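AvmM (Streptomyces sp. NBRC 109436, PDB 7FE6) catalyses macrocyclization in alchivemycin A biosynthesis, closing the ring through dehydration and Michael-type addition. Local coordinates at residues Y81-A86 and L113-G119. Sequence-based numbering, arbitrary orientation.
Sequences YKVSRA and LSGPDGG
Gly118 O takes two N-H groups from the Arg85 guanidinium: NE bonds to Gly118 O at 2.7 Å, nearly straight (161° at the hydrogen), NH2 only weakly. The oxygen lies at the guanidinium edge, near its plane, whereas NE stands above the Gly118 carbonyl plane. With CG between backbone N and carbonyl carbon (chi1 77°), the chain runs extended to NE and reaches Gly118 O; backbone carbonyls of Glu104 and Ser67 of a second subunit accept from Arg85 NH2 and NH1, fixing its rotation. Arg85 N to Asp117 O, 3.2 Å, also ties the turn's backbone to the loop. Tyr81 OH donates to Ser114 O (2.6 Å), in plane at the ring edge. Leu113 CB lies over a ring face, 3.9 Å from the Tyr81 centroid and 14° off the normal, a CH-pi contact. A phenylalanine at Tyr81 would probably keep this packing but leave Ser114 O without its hydroxyl donor. Between the Tyr81 and Arg85 bonds, Val83 CB makes van der Waals contact with Pro116 O (3.4 Å). The contact joins the type II' hairpin turn Val83-Ala86, ending strand 77-83 of the five-stranded antiparallel sheet, to the loop after strand 107-113 of the mixed sheet, beside the alchivemycin A site.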
ATOM      1  N   TYR A  81      -8.659   1.600 -19.159  1.00 52.59           N
ATOM      2  CA  TYR A  81      -7.407   1.969 -18.533  1.00 48.22           C
ATOM      3  C   TYR A  81      -6.706   3.009 -19.380  1.00 52.22           C
ATOM      4  O   TYR A  81      -7.047   3.246 -20.549  1.00 52.53           O
ATOM      5  CB  TYR A  81      -6.508   0.750 -18.293  1.00 49.77           C
ATOM      6  CG  TYR A  81      -5.831   0.186 -19.527  1.00 52.23           C
ATOM      7  CD1 TYR A  81      -6.542  -0.616 -20.427  1.00 50.62           C
ATOM      8  CD2 TYR A  81      -4.478   0.400 -19.763  1.00 50.00           C
ATOM      9  CE1 TYR A  81      -5.941  -1.156 -21.543  1.00 51.04           C
ATOM     10  CE2 TYR A  81      -3.855  -0.133 -20.880  1.00 53.07           C
ATOM     11  CZ  TYR A  81      -4.597  -0.919 -21.780  1.00 57.12           C
ATOM     12  OH  TYR A  81      -3.998  -1.476 -22.903  1.00 52.66           O
ATOM     13  N   LYS A  82      -5.692   3.609 -18.761  1.00 51.04           N
ATOM     14  CA  LYS A  82      -4.915   4.683 -19.361  1.00 50.78           C
ATOM     15  C   LYS A  82      -3.517   4.557 -18.787  1.00 49.00           C
ATOM     16  O   LYS A  82      -3.358   4.567 -17.562  1.00 45.57           O
ATOM     17  CB  LYS A  82      -5.564   6.028 -19.027  1.00 50.48           C
ATOM     18  CG  LYS A  82      -4.689   7.247 -19.025  1.00 51.16           C
ATOM     19  CD  LYS A  82      -5.270   8.243 -18.018  1.00 48.35           C
ATOM     20  CE  LYS A  82      -5.126   9.663 -18.457  1.00 48.13           C
ATOM     21  NZ  LYS A  82      -3.695  10.028 -18.701  1.00 49.26           N
ATOM     22  N   VAL A  83      -2.520   4.408 -19.664  1.00 50.27           N
ATOM     23  CA  VAL A  83      -1.140   4.193 -19.241  1.00 48.91           C
ATOM     24  C   VAL A  83      -0.478   5.550 -19.060  1.00 47.33           C
ATOM     25  O   VAL A  83      -0.153   6.228 -20.041  1.00 48.17           O
ATOM     26  CB  VAL A  83      -0.369   3.326 -20.240  1.00 52.34           C
ATOM     27  CG1 VAL A  83       1.000   3.037 -19.699  1.00 52.02           C
ATOM     28  CG2 VAL A  83      -1.110   2.030 -20.494  1.00 52.18           C
ATOM     29  N   SER A  84      -0.281   5.944 -17.795  1.00 47.34           N
ATOM     30  CA  SER A  84       0.336   7.226 -17.460  1.00 47.50           C
ATOM     31  C   SER A  84      -0.370   8.372 -18.178  1.00 48.72           C
ATOM     32  O   SER A  84      -1.589   8.540 -18.025  1.00 47.16           O
ATOM     33  CB  SER A  84       1.823   7.214 -17.817  1.00 45.18           C
ATOM     34  OG  SER A  84       2.482   6.257 -17.014  1.00 47.14           O
ATOM     35  N   ARG A  85       0.362   9.140 -18.994  1.00 43.89           N
ATOM     36  CA  ARG A  85      -0.234  10.301 -19.648  1.00 46.88           C
ATOM     37  C   ARG A  85      -0.805  10.015 -21.057  1.00 52.28           C
ATOM     38  O   ARG A  85      -1.220  10.953 -21.749  1.00 51.82           O
ATOM     39  CB  ARG A  85       0.763  11.463 -19.654  1.00 49.35           C
ATOM     40  CG  ARG A  85       1.906  11.420 -20.665  1.00 50.35           C
ATOM     41  CD  ARG A  85       2.840  12.625 -20.435  1.00 49.74           C
ATOM     42  NE  ARG A  85       3.980  12.596 -21.367  1.00 57.23           N
ATOM     43  CZ  ARG A  85       5.146  13.227 -21.198  1.00 55.51           C
ATOM     44  NH1 ARG A  85       5.354  13.982 -20.110  1.00 47.20           N
ATOM     45  NH2 ARG A  85       6.093  13.121 -22.148  1.00 48.01           N
ATOM     46  N   ALA A  86      -0.844   8.758 -21.500  1.00 49.87           N
ATOM     47  CA  ALA A  86      -1.563   8.441 -22.726  1.00 47.85           C
ATOM     48  C   ALA A  86      -3.070   8.531 -22.476  1.00 52.17           C
ATOM     49  O   ALA A  86      -3.535   8.791 -21.362  1.00 55.72           O
ATOM     50  CB  ALA A  86      -1.193   7.048 -23.217  1.00 48.86           C
ATOM     51  N   LEU A 113      -3.135  -4.913 -19.689  1.00 57.39           N
ATOM     52  CA  LEU A 113      -3.259  -3.455 -19.677  1.00 57.33           C
ATOM     53  C   LEU A 113      -1.942  -2.804 -20.108  1.00 55.68           C
ATOM     54  O   LEU A 113      -1.430  -1.922 -19.404  1.00 52.39           O
ATOM     55  CB  LEU A 113      -3.642  -2.961 -18.269  1.00 52.46           C
ATOM     56  CG  LEU A 113      -5.111  -3.036 -17.839  1.00 53.65           C
ATOM     57  CD1 LEU A 113      -5.593  -4.487 -17.733  1.00 52.85           C
ATOM     58  CD2 LEU A 113      -5.284  -2.334 -16.502  1.00 48.34           C
ATOM     59  N   SER A 114      -1.422  -3.182 -21.289  1.00 56.50           N
ATOM     60  CA  SER A 114      -0.113  -2.731 -21.737  1.00 55.83           C
ATOM     61  C   SER A 114      -0.280  -1.533 -22.664  1.00 56.31           C
ATOM     62  O   SER A 114      -1.392  -1.111 -22.991  1.00 53.24           O
ATOM     63  CB  SER A 114       0.639  -3.839 -22.482  1.00 61.01           C
ATOM     64  OG  SER A 114       0.013  -4.178 -23.737  1.00 58.61           O
ATOM     65  N   GLY A 115       0.846  -0.966 -23.077  1.00 65.67           N
ATOM     66  CA  GLY A 115       0.834   0.067 -24.084  1.00 64.86           C
ATOM     67  C   GLY A 115       1.731   1.237 -23.747  1.00 68.52           C
ATOM     68  O   GLY A 115       2.211   1.379 -22.616  1.00 66.54           O
ATOM     69  N   PRO A 116       1.954   2.108 -24.734  1.00 60.63           N
ATOM     70  CA  PRO A 116       2.790   3.296 -24.510  1.00 59.00           C
ATOM     71  C   PRO A 116       2.208   4.191 -23.426  1.00 59.15           C
ATOM     72  O   PRO A 116       0.987   4.270 -23.236  1.00 58.73           O
ATOM     73  CB  PRO A 116       2.776   4.004 -25.868  1.00 56.67           C
ATOM     74  CG  PRO A 116       2.289   2.977 -26.843  1.00 53.29           C
ATOM     75  CD  PRO A 116       1.438   2.023 -26.111  1.00 53.43           C
ATOM     76  N   ASP A 117       3.104   4.890 -22.728  1.00 52.02           N
ATOM     77  CA  ASP A 117       2.766   5.652 -21.537  1.00 52.26           C
ATOM     78  C   ASP A 117       2.671   7.140 -21.801  1.00 52.57           C
ATOM     79  O   ASP A 117       2.658   7.928 -20.851  1.00 53.59           O
ATOM     80  CB  ASP A 117       3.808   5.392 -20.445  1.00 52.17           C
ATOM     81  CG  ASP A 117       5.154   6.050 -20.744  1.00 53.50           C
ATOM     82  OD1 ASP A 117       5.412   6.453 -21.909  1.00 55.85           O
ATOM     83  OD2 ASP A 117       6.000   6.099 -19.838  1.00 51.66           O
ATOM     84  N   GLY A 118       2.586   7.541 -23.061  1.00 53.79           N
ATOM     85  CA  GLY A 118       2.572   8.950 -23.395  1.00 51.73           C
ATOM     86  C   GLY A 118       3.937   9.579 -23.548  1.00 51.50           C
ATOM     87  O   GLY A 118       4.066  10.802 -23.394  1.00 53.18           O
ATOM     88  N   GLY A 119       4.967   8.794 -23.847  1.00 54.15           N
ATOM     89  CA  GLY A 119       6.262   9.404 -24.068  1.00 56.81           C
ATOM     90  C   GLY A 119       7.034   9.761 -22.818  1.00 54.49           C
ATOM     91  O   GLY A 119       7.931  10.602 -22.878  1.00 53.63           O
TER